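Local coordinates for protein AxyAgu115A (Amphibacillus xylanus NBRC 15112, PDB 6NPS) that probably removes alpha-linked glucuronic acid side groups from arabinoglucuronoxylan by hydrolysis, as a family GH115 alpha-glucuronidase, at residues F22-E27 with G31-A36; L636-G641 with D648-P653; T807-L810 with L814-F817. The protein carries 3 engineered substitutions. All blocks are in the same frame, centred on the assembly; numbering follows the deposited sequence.

Contact 1: residues F22-E27 with G31-A36; sequences FYQEEE and GVRKIA
Gln24 and Arg33 carry this contact between the end of strand 20-23 and helix 30-47, the first two elements of a beta-alpha-beta unit that strand 53-54 completes. At Phe22 the chain turns a corner. Its CB points toward the helix, where the CB of Ala36 also looks back; Phe22 rests on Val65 and Ala36 on Tyr67, both of strand 64-69. A small alanine suits a helix face that lies against the tyrosine.

Gln24 makes the real apolar touch. Its CG lies anti to the backbone N (chi1 -151°) and the chain runs on extended, which lays CG and the amide across the CG and CD methylenes of Arg33 at about a right angle, Gln24 CG against Arg33 CD at 3.6 Å. The amide lies alongside the arginine stem, Gln24 NE2 being 3.9 Å from Arg33 CG, and its plane is turned 55° from that of the guanidinium.

Glu25 contributes its backbone, for its carboxylate leads away to Ser73 OG and the backbone N of Leu75 at the start of helix 74-81. The Arg33 chain, bent at chi2 and chi3, brings NH1 to Glu25 O at 3.3 Å, a weak hydrogen bond (133° at the hydrogen) with the oxygen near the guanidinium plane. With an alanine in place of Arg33, Glu25 O would probably lose this donor, and Gln24 CG and its amide their cover.

At Glu26 CB points away from the helix and the exposed side chain is poorly ordered, while the backbone O approaches the same guanidinium obliquely, 3.7 Å from Arg33 NH1.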
loop_
_atom_site.group_PDB
_atom_site.type_symbol
_atom_site.label_atom_id
_atom_site.label_comp_id
_atom_site.label_asym_id
_atom_site.label_seq_id
_atom_site.Cartn_x
_atom_site.Cartn_y
_atom_site.Cartn_z
ATOM N N PHE A 22 21.035 -66.240 14.118
ATOM C CA PHE A 22 21.328 -66.041 12.701
ATOM C C PHE A 22 22.486 -66.931 12.290
ATOM O O PHE A 22 23.439 -67.128 13.050
ATOM C CB PHE A 22 21.702 -64.592 12.380
ATOM C CG PHE A 22 20.524 -63.665 12.308
ATOM C CD1 PHE A 22 19.927 -63.212 13.459
ATOM C CD2 PHE A 22 20.013 -63.250 11.081
ATOM C CE1 PHE A 22 18.856 -62.343 13.413
ATOM C CE2 PHE A 22 18.920 -62.377 11.025
ATOM C CZ PHE A 22 18.331 -61.949 12.200
ATOM N N TYR A 23 22.403 -67.450 11.074
ATOM C CA TYR A 23 23.454 -68.266 10.496
ATOM C C TYR A 23 24.229 -67.410 9.507
ATOM O O TYR A 23 23.634 -66.618 8.772
ATOM C CB TYR A 23 22.853 -69.479 9.804
ATOM C CG TYR A 23 23.890 -70.361 9.125
ATOM C CD1 TYR A 23 24.926 -70.929 9.849
ATOM C CD2 TYR A 23 23.834 -70.594 7.758
ATOM C CE1 TYR A 23 25.892 -71.735 9.233
ATOM C CE2 TYR A 23 24.797 -71.425 7.124
ATOM C CZ TYR A 23 25.816 -71.975 7.869
ATOM O OH TYR A 23 26.746 -72.770 7.238
ATOM N N GLN A 24 25.554 -67.539 9.500
ATOM C CA GLN A 24 26.391 -66.680 8.673
ATOM C C GLN A 24 27.235 -67.536 7.731
ATOM O O GLN A 24 27.851 -68.523 8.164
ATOM C CB GLN A 24 27.294 -65.818 9.558
ATOM C CG GLN A 24 27.676 -64.477 8.973
ATOM C CD GLN A 24 28.288 -63.549 10.022
ATOM O OE1 GLN A 24 29.460 -63.698 10.382
ATOM N NE2 GLN A 24 27.492 -62.602 10.526
ATOM N N GLU A 25 27.262 -67.177 6.449
ATOM C CA GLU A 25 28.048 -67.932 5.480
ATOM C C GLU A 25 29.207 -67.086 4.972
ATOM O O GLU A 25 29.042 -65.896 4.676
ATOM C CB GLU A 25 27.196 -68.404 4.293
ATOM C CG GLU A 25 26.217 -69.520 4.623
ATOM C CD GLU A 25 25.413 -69.986 3.401
ATOM O OE1 GLU A 25 25.526 -71.179 3.018
ATOM O OE2 GLU A 25 24.659 -69.155 2.835
ATOM N N GLU A 26 30.377 -67.718 4.889
ATOM C CA GLU A 26 31.529 -67.132 4.214
ATOM C C GLU A 26 31.214 -66.649 2.797
ATOM O O GLU A 26 31.737 -65.612 2.377
ATOM C CB GLU A 26 32.650 -68.184 4.170
ATOM C CG GLU A 26 34.036 -67.613 4.240
ATOM C CD GLU A 26 34.667 -67.385 2.870
ATOM O OE1 GLU A 26 35.833 -66.943 2.849
ATOM O OE2 GLU A 26 34.015 -67.625 1.825
ATOM N N GLU A 27 30.349 -67.358 2.069
ATOM C CA GLU A 27 30.059 -67.038 0.680
ATOM C C GLU A 27 29.116 -65.856 0.524
ATOM O O GLU A 27 28.942 -65.376 -0.602
ATOM C CB GLU A 27 29.458 -68.255 -0.025
ATOM C CG GLU A 27 30.357 -69.471 -0.036
ATOM C CD GLU A 27 30.237 -70.320 1.230
ATOM O OE1 GLU A 27 29.324 -70.069 2.053
ATOM O OE2 GLU A 27 31.058 -71.253 1.402
ATOM N N GLY A 31 27.800 -56.810 1.611
ATOM C CA GLY A 31 26.722 -55.877 1.884
ATOM C C GLY A 31 25.512 -56.543 2.525
ATOM O O GLY A 31 24.827 -55.937 3.345
ATOM N N VAL A 32 25.213 -57.786 2.126
ATOM C CA VAL A 32 24.099 -58.526 2.714
ATOM C C VAL A 32 24.383 -58.839 4.178
ATOM O O VAL A 32 23.522 -58.652 5.042
ATOM C CB VAL A 32 23.828 -59.794 1.888
ATOM C CG1 VAL A 32 22.833 -60.707 2.617
ATOM C CG2 VAL A 32 23.326 -59.404 0.503
ATOM N N ARG A 33 25.607 -59.260 4.489
ATOM C CA ARG A 33 25.984 -59.486 5.881
ATOM C C ARG A 33 25.839 -58.211 6.712
ATOM O O ARG A 33 25.334 -58.260 7.841
ATOM C CB ARG A 33 27.416 -60.015 5.948
ATOM C CG ARG A 33 27.624 -61.152 6.947
ATOM C CD ARG A 33 28.698 -62.122 6.469
ATOM N NE ARG A 33 29.858 -61.398 5.956
ATOM C CZ ARG A 33 30.556 -61.748 4.875
ATOM N NH1 ARG A 33 30.212 -62.827 4.178
ATOM N NH2 ARG A 33 31.591 -61.011 4.486
ATOM N N LYS A 34 26.239 -57.049 6.158
ATOM C CA LYS A 34 26.072 -55.779 6.882
ATOM C C LYS A 34 24.601 -55.442 7.132
ATOM O O LYS A 34 24.263 -54.859 8.176
ATOM C CB LYS A 34 26.735 -54.631 6.117
ATOM C CG LYS A 34 28.227 -54.796 5.955
ATOM C CD LYS A 34 28.798 -53.683 5.098
ATOM C CE LYS A 34 29.235 -52.503 5.954
ATOM N NZ LYS A 34 30.683 -52.195 5.728
ATOM N N ILE A 35 23.722 -55.706 6.161
ATOM C CA ILE A 35 22.292 -55.470 6.388
ATOM C C ILE A 35 21.766 -56.446 7.450
ATOM O O ILE A 35 20.986 -56.074 8.331
ATOM C CB ILE A 35 21.533 -55.595 5.052
ATOM C CG1 ILE A 35 21.965 -54.493 4.064
ATOM C CG2 ILE A 35 20.021 -55.625 5.267
ATOM C CD1 ILE A 35 21.580 -53.110 4.516
ATOM N N ALA A 36 22.216 -57.714 7.394
ATOM C CA ALA A 36 21.829 -58.707 8.401
ATOM C C ALA A 36 22.195 -58.248 9.815
ATOM O O ALA A 36 21.397 -58.417 10.755
ATOM C CB ALA A 36 22.487 -60.053 8.081
#

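Contact 2: residues L636-G641 with D648-P653; sequences LSEHIG and DENKNP
Gly641 and Lys651 bring two irregular stretches of backbone, running 55° apart, to a CA-CA distance of 5.0 Å. Lys651 N donates to Gly641 O at 3.0 Å, and in return Gly641 CA sends a nearly straight C-H toward Lys651 O at 3.4 Å. Only glycine suits this place comfortably: its phi is positive, and a CB would run into Lys651 O.

Asn650 is the chief polar side chain. Its CG sits between the backbone N and the carbonyl carbon (chi1 68°), which carries the amide on toward the other segment. There Asn650 ND2 meets Ile640 O at 2.8 Å, in the carbonyl plane and close to its own amide plane. The same nitrogen makes a weak hydrogen bond, 3.3 Å, to Glu638 OE1, whose carboxylate is turned 66° from the amide. A short amide suits this buried spot because one nitrogen can serve both acceptors.

Ile640 turns its CG2 methyl to Asn652 OD1 at 3.5 Å and to Pro653 CD at 4.3 Å, apolar bulk beside the polar edge of the contact. A water donates to Asn652 OD1 at 3.1 Å and, weakly, to Ile640 O. Asn652 ND2 meanwhile binds Leu659 O of the second subunit, and Asn650 O accepts from Arg665 of that subunit, so the loop forms part of the dimer interface.

Both segments belong to the long connection from helix 601-629 to strand 655-657. Ile640 and Pro653 lie together on Trp585 of helix 564-596, while Leu613 of helix 601-629 touches both Ile640 and Asn652.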
loop_
_atom_site.group_PDB
_atom_site.type_symbol
_atom_site.label_atom_id
_atom_site.label_comp_id
_atom_site.label_asym_id
_atom_site.label_seq_id
_atom_site.Cartn_x
_atom_site.Cartn_y
_atom_site.Cartn_z
ATOM N N LEU A 636 17.476 -24.688 9.418
ATOM C CA LEU A 636 18.211 -23.429 9.325
ATOM C C LEU A 636 17.819 -22.514 8.158
ATOM O O LEU A 636 18.134 -21.316 8.214
ATOM C CB LEU A 636 19.707 -23.719 9.199
ATOM C CG LEU A 636 20.515 -23.689 10.489
ATOM C CD1 LEU A 636 22.026 -23.871 10.203
ATOM C CD2 LEU A 636 20.211 -22.401 11.228
ATOM N N SER A 637 17.188 -23.029 7.100
ATOM C CA SER A 637 16.922 -22.213 5.919
ATOM C C SER A 637 16.014 -21.040 6.267
ATOM O O SER A 637 14.986 -21.227 6.928
ATOM C CB SER A 637 16.239 -23.052 4.827
ATOM O OG SER A 637 16.720 -24.373 4.826
ATOM N N GLU A 638 16.403 -19.842 5.823
ATOM C CA GLU A 638 15.500 -18.693 5.805
ATOM C C GLU A 638 14.244 -19.082 5.066
ATOM O O GLU A 638 14.310 -19.685 3.991
ATOM C CB GLU A 638 16.135 -17.487 5.102
ATOM C CG GLU A 638 17.222 -16.797 5.889
ATOM C CD GLU A 638 16.708 -16.261 7.210
ATOM O OE1 GLU A 638 15.643 -15.608 7.212
ATOM O OE2 GLU A 638 17.362 -16.512 8.244
ATOM N N HIS A 639 13.081 -18.732 5.641
ATOM C CA HIS A 639 11.833 -19.207 5.065
ATOM C C HIS A 639 10.678 -18.209 5.163
ATOM O O HIS A 639 9.545 -18.561 4.798
ATOM C CB HIS A 639 11.447 -20.525 5.728
ATOM C CG HIS A 639 11.399 -20.451 7.215
ATOM N ND1 HIS A 639 12.519 -20.580 8.007
ATOM C CD2 HIS A 639 10.358 -20.232 8.064
ATOM C CE1 HIS A 639 12.174 -20.449 9.276
ATOM N NE2 HIS A 639 10.868 -20.250 9.338
ATOM N N ILE A 640 10.913 -16.978 5.614
ATOM C CA ILE A 640 9.833 -16.025 5.871
ATOM C C ILE A 640 9.908 -14.886 4.870
ATOM O O ILE A 640 10.947 -14.224 4.759
ATOM C CB ILE A 640 9.875 -15.512 7.320
ATOM C CG1 ILE A 640 9.448 -16.652 8.279
ATOM C CG2 ILE A 640 8.849 -14.298 7.504
ATOM C CD1 ILE A 640 9.763 -16.344 9.763
ATOM N N GLY A 641 8.790 -14.627 4.179
ATOM C CA GLY A 641 8.625 -13.364 3.448
ATOM C C GLY A 641 9.583 -13.156 2.288
ATOM O O GLY A 641 10.097 -12.047 2.108
ATOM N N ASP A 648 17.481 -13.679 -0.487
ATOM C CA ASP A 648 18.034 -12.335 -0.451
ATOM C C ASP A 648 16.936 -11.304 -0.203
ATOM O O ASP A 648 15.908 -11.307 -0.879
ATOM C CB ASP A 648 18.745 -12.004 -1.756
ATOM C CG ASP A 648 19.922 -12.926 -2.006
ATOM O OD1 ASP A 648 20.416 -13.531 -1.028
ATOM O OD2 ASP A 648 20.334 -13.056 -3.172
ATOM N N GLU A 649 17.186 -10.402 0.745
ATOM C CA GLU A 649 16.296 -9.275 1.033
ATOM C C GLU A 649 14.927 -9.729 1.534
ATOM O O GLU A 649 13.949 -8.974 1.449
ATOM C CB GLU A 649 16.154 -8.358 -0.180
ATOM C CG GLU A 649 17.516 -7.702 -0.493
ATOM C CD GLU A 649 17.565 -6.865 -1.764
ATOM O OE1 GLU A 649 16.982 -7.275 -2.790
ATOM O OE2 GLU A 649 18.237 -5.807 -1.744
ATOM N N ASN A 650 14.828 -10.926 2.112
ATOM C CA ASN A 650 13.498 -11.320 2.564
ATOM C C ASN A 650 13.112 -10.478 3.768
ATOM O O ASN A 650 13.963 -9.834 4.411
ATOM C CB ASN A 650 13.423 -12.812 2.904
ATOM C CG ASN A 650 14.255 -13.176 4.138
ATOM O OD1 ASN A 650 15.387 -12.752 4.263
ATOM N ND2 ASN A 650 13.695 -13.998 5.029
ATOM N N LYS A 651 11.806 -10.422 4.033
ATOM C CA LYS A 651 11.338 -9.449 5.014
ATOM C C LYS A 651 10.238 -10.024 5.894
ATOM O O LYS A 651 9.355 -10.761 5.436
ATOM C CB LYS A 651 10.838 -8.167 4.336
ATOM C CG LYS A 651 11.990 -7.356 3.708
ATOM C CD LYS A 651 11.472 -6.194 2.882
ATOM C CE LYS A 651 12.649 -5.463 2.196
ATOM N NZ LYS A 651 13.268 -6.265 1.095
ATOM N N ASN A 652 10.295 -9.640 7.165
ATOM C CA ASN A 652 9.292 -10.034 8.144
ATOM C C ASN A 652 7.973 -9.274 7.935
ATOM O O ASN A 652 7.930 -8.257 7.226
ATOM C CB ASN A 652 9.847 -9.769 9.543
ATOM C CG ASN A 652 10.737 -10.888 10.021
ATOM O OD1 ASN A 652 10.576 -12.024 9.588
ATOM N ND2 ASN A 652 11.679 -10.580 10.902
ATOM N N PRO A 653 6.884 -9.742 8.553
ATOM C CA PRO A 653 5.628 -8.957 8.543
ATOM C C PRO A 653 5.857 -7.573 9.113
ATOM O O PRO A 653 6.607 -7.396 10.079
ATOM C CB PRO A 653 4.685 -9.763 9.451
ATOM C CG PRO A 653 5.284 -11.139 9.509
ATOM C CD PRO A 653 6.758 -11.011 9.305
HETATM O O HOH W 1 12.408 -12.393 7.110
#

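Contact 3: residues T807-L810 with L814-F817; sequences TENL and LNRF
Leu814 opens its strand opposite Glu808, a non-hydrogen-bonded antiparallel pair. Its CD2 methyl lies 3.8 Å from Glu808 CG, so the glutamate uses its methylenes for packing and leaves its carboxylate at the surface. Leu814 CA also approaches Thr807 O at 3.2 Å, a bent C-H...O contact beside the true backbone bonds.

Asn815 does most of the work. It forms the hydrogen-bonded pair with Thr807: Asn815 N reaches Thr807 O at 2.7 Å, and Thr807 N returns to Asn815 O at 2.9 Å. With CG anti to its carbonyl carbon (chi1 -44°), its amide bends across to the other strand on the face that carries Thr807. One amide hydrogen points to Thr807 OG1, with 2.9 Å from Asn815 ND2 and an almost straight path (173°), and the hydroxyl also bonds to Asp844 O. The second bond of Asn815 ND2 goes to Asn809 OD1, again 2.9 Å. Asn809 ND2 answers by donating to Asn815 OD1 at the same 2.9 Å, and also bonds to Thr813 OG1. The amides thus pair reciprocally but not coplanarly, their planes 57° apart: Asn809 ND2 comes from above the Asn815 carbonyl plane, Asn815 ND2 tilted from that of Asn809. Asparagine suits both places, its amide offering donor and acceptor close to the backbone.

Arg816 folds back along its own strand, with Arg816 NH1 donating a hydrogen bond to Leu814 O at 2.8 Å, and its NE forms a salt bridge with Glu818.

The whole is the loop end of an antiparallel beta hairpin, strands 803-808 and 814-821, within the family's C-terminal domain, consistent with its galactose-binding-like beta fold.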
loop_
_atom_site.group_PDB
_atom_site.type_symbol
_atom_site.label_atom_id
_atom_site.label_comp_id
_atom_site.label_asym_id
_atom_site.label_seq_id
_atom_site.Cartn_x
_atom_site.Cartn_y
_atom_site.Cartn_z
ATOM N N THR A 807 -18.024 -43.638 -21.227
ATOM C CA THR A 807 -18.061 -44.390 -22.474
ATOM C C THR A 807 -17.291 -45.686 -22.253
ATOM O O THR A 807 -16.498 -45.807 -21.310
ATOM C CB THR A 807 -17.484 -43.580 -23.689
ATOM O OG1 THR A 807 -16.104 -43.266 -23.484
ATOM C CG2 THR A 807 -18.262 -42.262 -23.912
ATOM N N GLU A 808 -17.523 -46.659 -23.125
ATOM C CA GLU A 808 -16.999 -48.003 -22.919
ATOM C C GLU A 808 -15.960 -48.372 -23.972
ATOM O O GLU A 808 -16.091 -48.017 -25.145
ATOM C CB GLU A 808 -18.137 -49.041 -22.925
ATOM C CG GLU A 808 -17.720 -50.384 -22.341
ATOM C CD GLU A 808 -18.881 -51.359 -22.203
ATOM O OE1 GLU A 808 -19.991 -50.927 -21.812
ATOM O OE2 GLU A 808 -18.674 -52.558 -22.498
ATOM N N ASN A 809 -14.931 -49.094 -23.543
ATOM C CA ASN A 809 -13.908 -49.597 -24.438
ATOM C C ASN A 809 -14.156 -51.069 -24.758
ATOM O O ASN A 809 -15.112 -51.675 -24.277
ATOM C CB ASN A 809 -12.533 -49.381 -23.821
ATOM C CG ASN A 809 -12.304 -47.947 -23.496
ATOM O OD1 ASN A 809 -12.514 -47.089 -24.346
ATOM N ND2 ASN A 809 -11.925 -47.660 -22.267
ATOM N N LEU A 810 -13.262 -51.648 -25.572
ATOM C CA LEU A 810 -13.472 -53.006 -26.069
ATOM C C LEU A 810 -13.297 -54.020 -24.946
ATOM O O LEU A 810 -14.138 -54.912 -24.768
ATOM C CB LEU A 810 -12.517 -53.296 -27.234
ATOM C CG LEU A 810 -12.502 -54.701 -27.851
ATOM C CD1 LEU A 810 -13.905 -55.194 -28.216
ATOM C CD2 LEU A 810 -11.592 -54.780 -29.069
ATOM N N LEU A 814 -14.160 -48.552 -18.774
ATOM C CA LEU A 814 -14.938 -47.350 -19.017
ATOM C C LEU A 814 -14.031 -46.130 -19.014
ATOM O O LEU A 814 -13.028 -46.089 -18.301
ATOM C CB LEU A 814 -16.049 -47.154 -17.964
ATOM C CG LEU A 814 -17.074 -48.293 -17.863
ATOM C CD1 LEU A 814 -17.887 -48.151 -16.579
ATOM C CD2 LEU A 814 -17.987 -48.336 -19.095
ATOM N N ASN A 815 -14.403 -45.136 -19.816
ATOM C CA ASN A 815 -13.808 -43.805 -19.752
ATOM C C ASN A 815 -14.783 -42.898 -19.017
ATOM O O ASN A 815 -15.928 -42.723 -19.451
ATOM C CB ASN A 815 -13.487 -43.250 -21.143
ATOM C CG ASN A 815 -12.834 -44.286 -22.054
ATOM O OD1 ASN A 815 -11.754 -44.801 -21.770
ATOM N ND2 ASN A 815 -13.516 -44.614 -23.147
ATOM N N ARG A 816 -14.329 -42.296 -17.927
ATOM C CA ARG A 816 -15.260 -41.604 -17.049
ATOM C C ARG A 816 -14.526 -40.541 -16.259
ATOM O O ARG A 816 -13.332 -40.674 -15.982
ATOM C CB ARG A 816 -15.933 -42.589 -16.084
ATOM C CG ARG A 816 -14.991 -43.126 -14.998
ATOM C CD ARG A 816 -13.964 -44.171 -15.546
ATOM N NE ARG A 816 -13.081 -44.639 -14.479
ATOM C CZ ARG A 816 -11.991 -45.371 -14.657
ATOM N NH1 ARG A 816 -11.607 -45.719 -15.874
ATOM N NH2 ARG A 816 -11.265 -45.736 -13.601
ATOM N N PHE A 817 -15.253 -39.498 -15.870
ATOM C CA PHE A 817 -14.747 -38.611 -14.836
ATOM C C PHE A 817 -14.776 -39.283 -13.471
ATOM O O PHE A 817 -15.733 -39.958 -13.109
ATOM C CB PHE A 817 -15.551 -37.314 -14.793
ATOM C CG PHE A 817 -15.118 -36.312 -15.827
ATOM C CD1 PHE A 817 -14.059 -35.485 -15.592
ATOM C CD2 PHE A 817 -15.795 -36.238 -17.057
ATOM C CE1 PHE A 817 -13.621 -34.566 -16.564
ATOM C CE2 PHE A 817 -15.413 -35.336 -17.994
ATOM C CZ PHE A 817 -14.315 -34.487 -17.757
#

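From the N terminus the three contacts come in series, none nested in or crossing another, and each closes a local loop. Contact 1 closes the three-residue turn between strand 20-23 and helix 30-47 in the N-terminal part of the chain. Contact 2 shuts a loop with six residues between its segments, after helix 601-629, beside helices 564-596 and 601-629 and at the second subunit. Contact 3 closes a hairpin, again across three residues, in the C-terminal domain, on the other side of the chain's centre from contact 2. Their centres lie about 49 to 52 Å apart, and even the nearest atoms, those of contacts 1 and 2, are about 29 Å apart, so each is a separate local contact.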